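Local coordinates for acyl-CoA dehydrogenase FadE3 (Mycobacterium smegmatis, PDB 4IV6), which belongs to the acyl-CoA dehydrogenase family, forms an assembly of four chains and binds dihydroflavine-adenine dinucleotide, at residues B[15-20]-B[48-53]; B[97-102]-B[109-114]; B[140-145]-B[149-154]; B[252-257]-B[324-329]. All blocks are in the same frame, centred on the assembly; numbering follows the deposited sequence.

In the fold
The four contacts follow one another along the chain without overlapping and sample all three domains of the acyl-CoA dehydrogenase fold. Contacts 1 and 2 belong to the helical N-terminal domain, joining helix 9-26 to the end of helix 41-50 and helix 83-102 to helix 105-116; their centres lie about 21 Å apart. Contact 3 is a hairpin of the beta middle domain. Contact 4 pairs helices 234-270 and 316-340 of the C-terminal domain; between centres it is about 37 Å from contact 3 and about 21 Å from contact 1. Contacts 2 and 3 both lie across the chain's centre from contact 4, and the hairpin is farthest from that centre, so the set spans the subunit.

Contact 1. Residues B[15-20]-B[48-53]; sequences VKTVHD and KEIGIF
Thr17, which meets Ile50 through its methyl group, gives its hydroxyl OG1 to the carbonyl O of Thr13 one turn earlier in helix 9-26. With OG1 beside the backbone N (chi1 -66°), the polar end is spent on its own helix and CG2 is left to approach Ile50 CG1, loosely, at 4.4 Å. Threonine suits a partly exposed helix edge of this kind because it carries both a bonding group and a methyl. Val18 lies deeper. Its CG2 touches Ile52 CD1 at 3.8 Å and is 4.2 Å from Ile50 CG2, so one methyl bridges two isoleucines on either side of a chain turn. That turn is a Schellman motif ending helix 41-50: Gly51 has a phi of 103°, which glycine accepts readily, and its N bonds to Lys48 O at 3.0 Å. The reversal presents Ile50 and Ile52 to the same valine. Ile52 is bent at its second torsion (chi2 -61°), which carries CD1 over to Val18. Ile50 was modelled in two conformers, so its share of the contact is less certain. Helix 68-81 covers the deeper side, with Leu78 against Val18 and Val74 against Ile52. No hydrogen bond spans the two segments; branched apolar side chains meet by dispersion and the exclusion of water, and the directed bonds lie within each helix or run to other parts of the chain.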
# COMPACT_ATOMS: atom_id res chain seq x y z
N VAL B 15 -10.05 -25.88 22.19
CA VAL B 15 -10.31 -24.91 21.13
C VAL B 15 -11.80 -24.90 20.81
O VAL B 15 -12.41 -23.84 20.76
CB VAL B 15 -9.46 -25.19 19.88
CG1 VAL B 15 -9.84 -24.23 18.75
CG2 VAL B 15 -7.97 -25.05 20.20
N LYS B 16 -12.41 -26.09 20.66
CA LYS B 16 -13.85 -26.16 20.36
C LYS B 16 -14.72 -25.60 21.45
O LYS B 16 -15.72 -24.93 21.19
CB LYS B 16 -14.29 -27.60 20.11
CG LYS B 16 -13.70 -28.21 18.87
CD LYS B 16 -14.27 -29.60 18.66
CE LYS B 16 -13.27 -30.55 18.05
NZ LYS B 16 -13.10 -30.24 16.61
N THR B 17 -14.34 -25.89 22.69
CA THR B 17 -15.04 -25.37 23.85
C THR B 17 -15.03 -23.86 23.86
O THR B 17 -16.05 -23.23 24.15
CB THR B 17 -14.40 -25.92 25.12
OG1 THR B 17 -14.62 -27.33 25.14
CG2 THR B 17 -15.01 -25.30 26.38
N VAL B 18 -13.88 -23.26 23.55
CA VAL B 18 -13.75 -21.82 23.55
C VAL B 18 -14.56 -21.20 22.39
O VAL B 18 -15.26 -20.22 22.58
CB VAL B 18 -12.26 -21.40 23.58
CG1 VAL B 18 -12.11 -19.90 23.54
CG2 VAL B 18 -11.60 -21.93 24.85
N HIS B 19 -14.53 -21.83 21.21
CA HIS B 19 -15.36 -21.43 20.07
C HIS B 19 -16.86 -21.42 20.41
O HIS B 19 -17.58 -20.48 20.08
CB HIS B 19 -15.11 -22.38 18.91
CG HIS B 19 -15.89 -22.06 17.69
ND1 HIS B 19 -15.41 -21.22 16.71
CD2 HIS B 19 -17.11 -22.48 17.27
CE1 HIS B 19 -16.30 -21.13 15.73
NE2 HIS B 19 -17.34 -21.88 16.05
N ASP B 20 -17.31 -22.50 21.06
CA ASP B 20 -18.70 -22.62 21.48
C ASP B 20 -19.09 -21.56 22.50
O ASP B 20 -20.16 -20.98 22.41
CB ASP B 20 -18.96 -24.01 22.07
CG ASP B 20 -19.03 -25.05 21.01
OD1 ASP B 20 -18.93 -24.66 19.82
OD2 ASP B 20 -19.20 -26.25 21.34
N LYS B 48 -12.48 -18.62 33.57
CA LYS B 48 -11.77 -19.26 34.66
C LYS B 48 -12.11 -20.78 34.76
O LYS B 48 -11.21 -21.61 34.84
CB LYS B 48 -12.05 -18.56 35.98
CG LYS B 48 -11.54 -17.14 36.04
CD LYS B 48 -11.84 -16.53 37.40
CE LYS B 48 -11.44 -15.08 37.39
NZ LYS B 48 -11.45 -14.51 38.74
N GLU B 49 -13.39 -21.12 34.73
CA GLU B 49 -13.84 -22.52 34.84
C GLU B 49 -13.31 -23.38 33.68
O GLU B 49 -12.91 -24.52 33.86
CB GLU B 49 -15.37 -22.58 34.87
CG GLU B 49 -15.99 -21.87 36.08
CD GLU B 49 -17.49 -21.52 35.94
OE1 GLU B 49 -18.11 -21.75 34.87
OE2 GLU B 49 -18.03 -20.97 36.94
N ILE B 50 -13.33 -22.81 32.48
CA ILE B 50 -12.80 -23.43 31.26
C ILE B 50 -11.32 -23.79 31.42
O ILE B 50 -10.83 -24.70 30.79
CB ILE B 50 -12.97 -22.48 30.05
CG1 ILE B 50 -14.43 -22.43 29.60
CG2 ILE B 50 -12.11 -22.89 28.86
CD1 ILE B 50 -14.66 -21.46 28.48
N GLY B 51 -10.59 -23.03 32.25
CA GLY B 51 -9.13 -23.23 32.41
C GLY B 51 -8.26 -22.20 31.67
O GLY B 51 -7.05 -22.38 31.57
N ILE B 52 -8.86 -21.11 31.18
CA ILE B 52 -8.13 -20.14 30.34
C ILE B 52 -6.90 -19.53 31.05
O ILE B 52 -5.84 -19.25 30.43
CB ILE B 52 -9.07 -18.98 29.90
CG1 ILE B 52 -10.24 -19.45 29.04
CG2 ILE B 52 -8.30 -17.89 29.15
CD1 ILE B 52 -9.85 -20.11 27.74
N PHE B 53 -7.02 -19.31 32.36
CA PHE B 53 -5.96 -18.70 33.11
C PHE B 53 -4.85 -19.67 33.53
O PHE B 53 -3.86 -19.23 34.15
CB PHE B 53 -6.55 -17.94 34.31
CG PHE B 53 -7.34 -16.74 33.89
CD1 PHE B 53 -8.67 -16.85 33.55
CD2 PHE B 53 -6.74 -15.50 33.80
CE1 PHE B 53 -9.40 -15.74 33.13
CE2 PHE B 53 -7.46 -14.39 33.38
CZ PHE B 53 -8.78 -14.51 33.04

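Contact 2. Residues B[97-102]-B[109-114]; sequences KLLLLF and QKYLPR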
# COMPACT_ATOMS: atom_id res chain seq x y z
N LYS B 97 4.48 -17.60 32.62
CA LYS B 97 5.73 -18.07 32.02
C LYS B 97 6.98 -17.56 32.72
O LYS B 97 7.94 -18.30 32.91
CB LYS B 97 5.74 -17.69 30.54
CG LYS B 97 6.94 -18.20 29.75
CD LYS B 97 6.82 -19.68 29.43
CE LYS B 97 7.94 -20.13 28.51
NZ LYS B 97 7.91 -21.60 28.30
N LEU B 98 7.01 -16.28 33.06
CA LEU B 98 8.15 -15.73 33.79
C LEU B 98 8.41 -16.46 35.12
O LEU B 98 9.56 -16.74 35.47
CB LEU B 98 7.98 -14.25 34.06
CG LEU B 98 8.00 -13.37 32.81
CD1 LEU B 98 7.78 -11.93 33.21
CD2 LEU B 98 9.30 -13.55 32.04
N LEU B 99 7.34 -16.76 35.85
CA LEU B 99 7.43 -17.53 37.08
C LEU B 99 8.02 -18.91 36.82
O LEU B 99 8.93 -19.34 37.52
CB LEU B 99 6.06 -17.66 37.75
CG LEU B 99 5.60 -16.51 38.64
CD1 LEU B 99 4.09 -16.57 38.87
CD2 LEU B 99 6.33 -16.56 39.98
N LEU B 100 7.51 -19.60 35.81
CA LEU B 100 8.06 -20.91 35.50
C LEU B 100 9.53 -20.82 35.09
O LEU B 100 10.32 -21.62 35.54
CB LEU B 100 7.26 -21.56 34.40
CG LEU B 100 5.90 -22.03 34.92
CD1 LEU B 100 4.96 -22.17 33.74
CD2 LEU B 100 6.01 -23.34 35.69
N LEU B 101 9.89 -19.84 34.27
CA LEU B 101 11.27 -19.75 33.76
C LEU B 101 12.28 -19.32 34.80
O LEU B 101 13.39 -19.84 34.83
CB LEU B 101 11.36 -18.77 32.56
CG LEU B 101 10.70 -19.23 31.24
CD1 LEU B 101 10.87 -18.17 30.16
CD2 LEU B 101 11.26 -20.56 30.76
N PHE B 102 11.88 -18.40 35.68
CA PHE B 102 12.80 -17.65 36.52
C PHE B 102 12.48 -17.67 38.03
O PHE B 102 13.30 -17.27 38.85
CB PHE B 102 12.82 -16.18 36.01
CG PHE B 102 13.21 -16.03 34.55
CD1 PHE B 102 14.46 -16.43 34.10
CD2 PHE B 102 12.33 -15.50 33.64
CE1 PHE B 102 14.82 -16.31 32.77
CE2 PHE B 102 12.68 -15.35 32.29
CZ PHE B 102 13.94 -15.75 31.86
N GLN B 109 5.26 -21.99 43.88
CA GLN B 109 4.28 -22.60 44.75
C GLN B 109 3.31 -21.60 45.35
O GLN B 109 2.14 -21.90 45.54
CB GLN B 109 4.99 -23.38 45.87
CG GLN B 109 4.09 -24.32 46.66
CD GLN B 109 3.23 -25.22 45.76
OE1 GLN B 109 3.71 -25.78 44.77
NE2 GLN B 109 1.95 -25.35 46.10
N LYS B 110 3.79 -20.40 45.67
CA LYS B 110 2.93 -19.39 46.27
C LYS B 110 1.84 -18.89 45.32
O LYS B 110 0.71 -18.64 45.74
CB LYS B 110 3.78 -18.21 46.69
CG LYS B 110 2.96 -17.07 47.24
CD LYS B 110 3.82 -16.06 47.93
CE LYS B 110 2.93 -15.29 48.88
NZ LYS B 110 3.72 -14.23 49.53
N TYR B 111 2.18 -18.74 44.04
CA TYR B 111 1.33 -18.04 43.07
C TYR B 111 0.67 -18.89 41.97
O TYR B 111 -0.50 -18.66 41.64
CB TYR B 111 2.16 -16.94 42.41
CG TYR B 111 2.54 -15.82 43.34
CD1 TYR B 111 1.58 -15.18 44.16
CD2 TYR B 111 3.85 -15.37 43.41
CE1 TYR B 111 1.93 -14.15 45.02
CE2 TYR B 111 4.20 -14.34 44.28
CZ TYR B 111 3.25 -13.74 45.08
OH TYR B 111 3.63 -12.71 45.93
N LEU B 112 1.40 -19.84 41.39
CA LEU B 112 0.92 -20.59 40.21
C LEU B 112 -0.35 -21.42 40.41
O LEU B 112 -1.19 -21.45 39.49
CB LEU B 112 2.02 -21.45 39.58
CG LEU B 112 3.17 -20.69 38.92
CD1 LEU B 112 4.18 -21.65 38.32
CD2 LEU B 112 2.66 -19.75 37.84
N PRO B 113 -0.53 -22.06 41.59
CA PRO B 113 -1.79 -22.80 41.75
C PRO B 113 -3.05 -21.93 41.70
O PRO B 113 -4.02 -22.29 41.03
CB PRO B 113 -1.61 -23.51 43.10
CG PRO B 113 -0.13 -23.68 43.23
CD PRO B 113 0.41 -22.36 42.69
N ARG B 114 -3.04 -20.77 42.36
CA ARG B 114 -4.19 -19.88 42.31
C ARG B 114 -4.27 -19.12 40.99
O ARG B 114 -5.35 -18.73 40.57
CB ARG B 114 -4.17 -18.90 43.46
CG ARG B 114 -4.49 -19.50 44.81
CD ARG B 114 -4.39 -18.41 45.85
NE ARG B 114 -3.00 -18.00 46.04
CZ ARG B 114 -2.60 -16.78 46.39
NH1 ARG B 114 -1.29 -16.53 46.56
NH2 ARG B 114 -3.49 -15.81 46.57
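The ring of Tyr111 receives Leu99 CD2 at its edge, near the ring plane, while Lys110 CG lies over the centre of one face, 3.7 Å above it. Leu99 reaches the same tyrosine with its other methyl, CD1, which is 4.0 Å from Tyr111 CB; the two side chains cross at about a right angle. Leu112 occupies the middle of the contact. Its CD2 meets Leu99 CD1 at 3.6 Å as the two side chains slide past each other in opposite directions, and its CD1 meets Leu100 CD2 at 3.6 Å. The forked end of Leu112 thus divides its two methyls between Leu99 and Leu100. The axes of segments 97-102 and 109-114 pass 10.5 Å apart, with 142° between their directions. Proline at 113 has no N-H to give, and the helix kinks there. Lys110 O, which lacks the usual backbone partner Arg114 N, is taken instead by Arg114 NH1 at 3.0 Å, nearly straight (169°) and in the guanidinium plane. Tyr111 OH is bonded to Glu190. Across the helical hairpin of the N-terminal domain the chemistry is wholly apolar, while Tyr111 OH and Lys110 O find their partners away from the leucines.

Contact 3. Residues B[140-145]-B[149-154]; sequences TVARRD and YVINGS
Tyr149 faces Ala142 and crosses the Arg144 side chain at a slant. Its CB sits 4.2 Å from Ala142 CB, a methyl small enough to leave room for the ring. Further out, CD1 lies 4.0 Å from Ala142 O and is also near Arg144 N, both oblique to the ring. At the tip, OH is hydrogen-bonded to Glu231 and accepts a bond from a water at 2.7 Å, whose second link, to Arg144 NH2, is weak. Guanidinium and ring planes stand 69° apart; Arg144, with CG anti to the backbone N (chi1 -154°) and an extended chain, is joined to the tyrosine through that water. The strands form an antiparallel beta hairpin of the middle domain, which is largely beta in this family. Val141 with Asn152 and Arg143 with Val150 are its hydrogen-bonded pairs; Val141 N reaches Asn152 O at 3.0 Å and Val150 N reaches Arg143 O at 2.8 Å. Ala142, Tyr149 and Ile151 point to the buried face, towards Leu187 and Val189 of strand 184-190. Val150, on the face it shares with Val141, Arg143 and Asn152, meets Asp145 CB with CG2 at 3.9 Å; Asp145 forms a salt bridge to Arg220, and Asn152 OD1 takes the N-H of Asp218. Gly153 has backbone angles (phi 146°) that a residue with a side chain adopts poorly, and its lack of one lets Thr140 CA lie close by. Thr140 OG1, bonded chiefly to Glu128, also accepts a weak bond from Ser154 N at 3.1 Å, and its CG2 meets Ile151 CG2 at 4.0 Å.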
# COMPACT_ATOMS: atom_id res chain seq x y z
N THR B 140 10.54 4.47 37.81
CA THR B 140 10.15 3.66 38.95
C THR B 140 11.37 2.95 39.52
O THR B 140 12.07 2.19 38.82
CB THR B 140 9.03 2.68 38.61
OG1 THR B 140 7.87 3.38 38.06
CG2 THR B 140 8.60 1.92 39.85
N VAL B 141 11.60 3.16 40.81
CA VAL B 141 12.75 2.64 41.53
C VAL B 141 12.32 1.77 42.70
O VAL B 141 11.27 2.02 43.33
CB VAL B 141 13.66 3.77 42.10
CG1 VAL B 141 14.32 4.54 40.99
CG2 VAL B 141 12.89 4.71 43.03
N ALA B 142 13.15 0.77 43.01
CA ALA B 142 12.93 -0.08 44.16
C ALA B 142 14.23 -0.15 44.92
O ALA B 142 15.22 -0.70 44.44
CB ALA B 142 12.48 -1.44 43.71
N ARG B 143 14.24 0.44 46.10
CA ARG B 143 15.46 0.58 46.88
C ARG B 143 15.42 -0.31 48.11
O ARG B 143 14.44 -0.32 48.86
CB ARG B 143 15.67 2.06 47.21
CG ARG B 143 16.19 2.37 48.59
CD ARG B 143 16.27 3.88 48.75
NE ARG B 143 17.63 4.38 48.64
CZ ARG B 143 18.25 5.01 49.62
NH1 ARG B 143 19.50 5.45 49.45
NH2 ARG B 143 17.61 5.19 50.77
N ARG B 144 16.49 -1.07 48.31
CA ARG B 144 16.54 -1.99 49.43
C ARG B 144 16.60 -1.22 50.75
O ARG B 144 17.31 -0.22 50.86
CB ARG B 144 17.72 -2.94 49.29
CG ARG B 144 17.50 -4.24 50.01
CD ARG B 144 18.79 -4.88 50.42
NE ARG B 144 18.60 -6.31 50.69
CZ ARG B 144 18.53 -7.24 49.75
NH1 ARG B 144 18.37 -8.50 50.10
NH2 ARG B 144 18.59 -6.91 48.45
N ASP B 145 15.80 -1.64 51.71
CA ASP B 145 15.85 -1.12 53.07
C ASP B 145 15.55 -2.31 53.97
O ASP B 145 14.40 -2.73 54.10
CB ASP B 145 14.83 -0.00 53.27
CG ASP B 145 14.71 0.44 54.71
OD1 ASP B 145 15.69 0.33 55.44
OD2 ASP B 145 13.65 0.91 55.13
N TYR B 149 12.06 -4.07 49.73
CA TYR B 149 12.23 -3.04 48.72
C TYR B 149 11.21 -1.95 49.01
O TYR B 149 10.07 -2.24 49.37
CB TYR B 149 12.01 -3.58 47.31
CG TYR B 149 13.10 -4.49 46.79
CD1 TYR B 149 14.37 -4.01 46.48
CD2 TYR B 149 12.84 -5.83 46.56
CE1 TYR B 149 15.34 -4.86 45.96
CE2 TYR B 149 13.81 -6.68 46.05
CZ TYR B 149 15.06 -6.19 45.75
OH TYR B 149 15.99 -7.07 45.24
N VAL B 150 11.65 -0.70 48.86
CA VAL B 150 10.79 0.45 48.90
C VAL B 150 10.64 0.97 47.48
O VAL B 150 11.61 1.41 46.86
CB VAL B 150 11.35 1.57 49.77
CG1 VAL B 150 10.32 2.69 49.86
CG2 VAL B 150 11.71 1.04 51.15
N ILE B 151 9.39 0.92 47.00
CA ILE B 151 9.05 1.28 45.63
C ILE B 151 8.43 2.67 45.55
O ILE B 151 7.45 2.98 46.26
CB ILE B 151 8.07 0.25 45.02
CG1 ILE B 151 8.59 -1.18 45.17
CG2 ILE B 151 7.81 0.54 43.55
CD1 ILE B 151 7.57 -2.25 44.80
N ASN B 152 9.00 3.49 44.64
CA ASN B 152 8.48 4.78 44.29
C ASN B 152 8.44 4.99 42.79
O ASN B 152 9.40 4.67 42.09
CB ASN B 152 9.37 5.87 44.90
CG ASN B 152 9.18 6.00 46.38
OD1 ASN B 152 8.14 6.49 46.81
ND2 ASN B 152 10.16 5.54 47.18
N GLY B 153 7.35 5.56 42.28
CA GLY B 153 7.28 5.87 40.89
C GLY B 153 5.88 5.73 40.32
O GLY B 153 4.88 5.82 41.05
N SER B 154 5.80 5.54 39.01
CA SER B 154 4.50 5.39 38.35
C SER B 154 4.60 4.57 37.07
O SER B 154 5.64 4.55 36.42
CB SER B 154 3.84 6.73 38.04
OG SER B 154 4.63 7.43 37.09
O HOH W 1 16.91 -9.22 46.53

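Contact 4. Residues B[252-257]-B[324-329]; sequences RATGVA and LFASET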
# COMPACT_ATOMS: atom_id res chain seq x y z
N ARG B 252 -4.43 -12.46 18.92
CA ARG B 252 -5.51 -11.52 19.03
C ARG B 252 -5.88 -10.89 17.72
O ARG B 252 -7.06 -10.67 17.42
CB ARG B 252 -5.17 -10.36 19.96
CG ARG B 252 -5.56 -10.56 21.35
CD ARG B 252 -5.40 -9.27 22.13
NE ARG B 252 -4.39 -9.47 23.11
CZ ARG B 252 -3.85 -8.51 23.84
NH1 ARG B 252 -2.96 -8.85 24.72
NH2 ARG B 252 -4.21 -7.24 23.69
N ALA B 253 -4.84 -10.55 16.96
CA ALA B 253 -5.00 -9.87 15.70
C ALA B 253 -5.58 -10.82 14.65
O ALA B 253 -6.47 -10.44 13.90
CB ALA B 253 -3.66 -9.25 15.27
N THR B 254 -5.13 -12.07 14.59
CA THR B 254 -5.76 -12.97 13.65
C THR B 254 -7.21 -13.28 14.03
O THR B 254 -8.01 -13.53 13.16
CB THR B 254 -5.00 -14.28 13.41
OG1 THR B 254 -4.82 -14.99 14.65
CG2 THR B 254 -3.69 -13.99 12.73
N GLY B 255 -7.53 -13.21 15.32
CA GLY B 255 -8.89 -13.46 15.79
C GLY B 255 -9.81 -12.34 15.39
O GLY B 255 -10.90 -12.59 14.85
N VAL B 256 -9.36 -11.10 15.61
CA VAL B 256 -10.13 -9.93 15.18
C VAL B 256 -10.30 -9.93 13.64
O VAL B 256 -11.39 -9.71 13.13
CB VAL B 256 -9.51 -8.62 15.69
CG1 VAL B 256 -10.21 -7.42 15.06
CG2 VAL B 256 -9.64 -8.52 17.20
N ALA B 257 -9.23 -10.22 12.93
CA ALA B 257 -9.29 -10.40 11.47
C ALA B 257 -10.29 -11.47 11.03
O ALA B 257 -11.04 -11.24 10.06
CB ALA B 257 -7.92 -10.71 10.92
N LEU B 324 3.91 -8.37 14.13
CA LEU B 324 3.93 -7.28 13.15
C LEU B 324 3.00 -7.58 11.98
O LEU B 324 2.13 -6.77 11.65
CB LEU B 324 5.35 -7.07 12.62
CG LEU B 324 5.54 -5.99 11.53
CD1 LEU B 324 5.20 -4.62 12.08
CD2 LEU B 324 6.96 -6.05 11.05
N PHE B 325 3.15 -8.75 11.37
CA PHE B 325 2.34 -9.06 10.22
C PHE B 325 0.85 -9.17 10.56
O PHE B 325 -0.01 -8.66 9.83
CB PHE B 325 2.81 -10.35 9.55
CG PHE B 325 2.18 -10.58 8.21
CD1 PHE B 325 2.65 -9.91 7.09
CD2 PHE B 325 1.09 -11.43 8.07
CE1 PHE B 325 2.05 -10.10 5.84
CE2 PHE B 325 0.48 -11.61 6.82
CZ PHE B 325 0.96 -10.95 5.72
N ALA B 326 0.53 -9.89 11.64
CA ALA B 326 -0.86 -10.12 11.96
C ALA B 326 -1.58 -8.82 12.34
O ALA B 326 -2.74 -8.62 11.97
CB ALA B 326 -1.01 -11.16 13.09
N SER B 327 -0.94 -7.99 13.14
CA SER B 327 -1.55 -6.73 13.59
C SER B 327 -1.80 -5.76 12.42
O SER B 327 -2.89 -5.13 12.36
CB SER B 327 -0.70 -6.07 14.67
OG SER B 327 0.56 -5.65 14.21
N GLU B 328 -0.85 -5.65 11.49
CA GLU B 328 -1.04 -4.78 10.31
C GLU B 328 -2.15 -5.37 9.43
O GLU B 328 -3.03 -4.64 8.95
CB GLU B 328 0.25 -4.65 9.50
CG GLU B 328 1.34 -3.88 10.20
CD GLU B 328 1.00 -2.43 10.46
OE1 GLU B 328 0.26 -1.82 9.66
OE2 GLU B 328 1.47 -1.85 11.44
N THR B 329 -2.13 -6.71 9.26
CA THR B 329 -3.15 -7.40 8.49
C THR B 329 -4.54 -7.20 9.10
O THR B 329 -5.49 -6.92 8.37
CB THR B 329 -2.85 -8.91 8.37
OG1 THR B 329 -1.70 -9.08 7.54
CG2 THR B 329 -3.98 -9.66 7.70
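Thr254 places its hydroxyl between the backbone N and the carbonyl carbon (chi1 58°), which leaves CG2 anti to that carbon and brings it 3.9 Å from Ala326 CB. The hydroxyl is bonded to Ala251 O and to Glu76, so the buried polar atom is satisfied while the methyl does the packing. Ala253 directs its CB toward the other helix. This CB lies 3.5 Å from Ala326 O and 3.9 Å from Ala326 CB, resting on the backbone carbonyl as much as on the side chain. Residues this small let the axes of the two segments come within 8.1 Å at an angle of 28°, and bring Ala253 CA to 5.1 Å from Ser327 CA. Ser327 turns its side chain away, and its OG bonds Lys323 O and Asn369 of helix 369-383. Phe325 O is gripped twice by Thr329, four residues later: OG1 comes from above the carbonyl plane at 2.9 Å and N from the opposite face. Leu302 of helix 282-310 lies against Thr254. The outer side of helix 316-340 faces other subunits: Phe325 packs on Phe325 of the second subunit, and Glu328 forms a salt bridge with Arg339 of the third subunit. Close, nearly parallel helices meeting through alanines, with the far side of helix 316-340 turned to neighbouring chains, suit the mainly helical C-terminal domain of an acyl-CoA dehydrogenase tetramer.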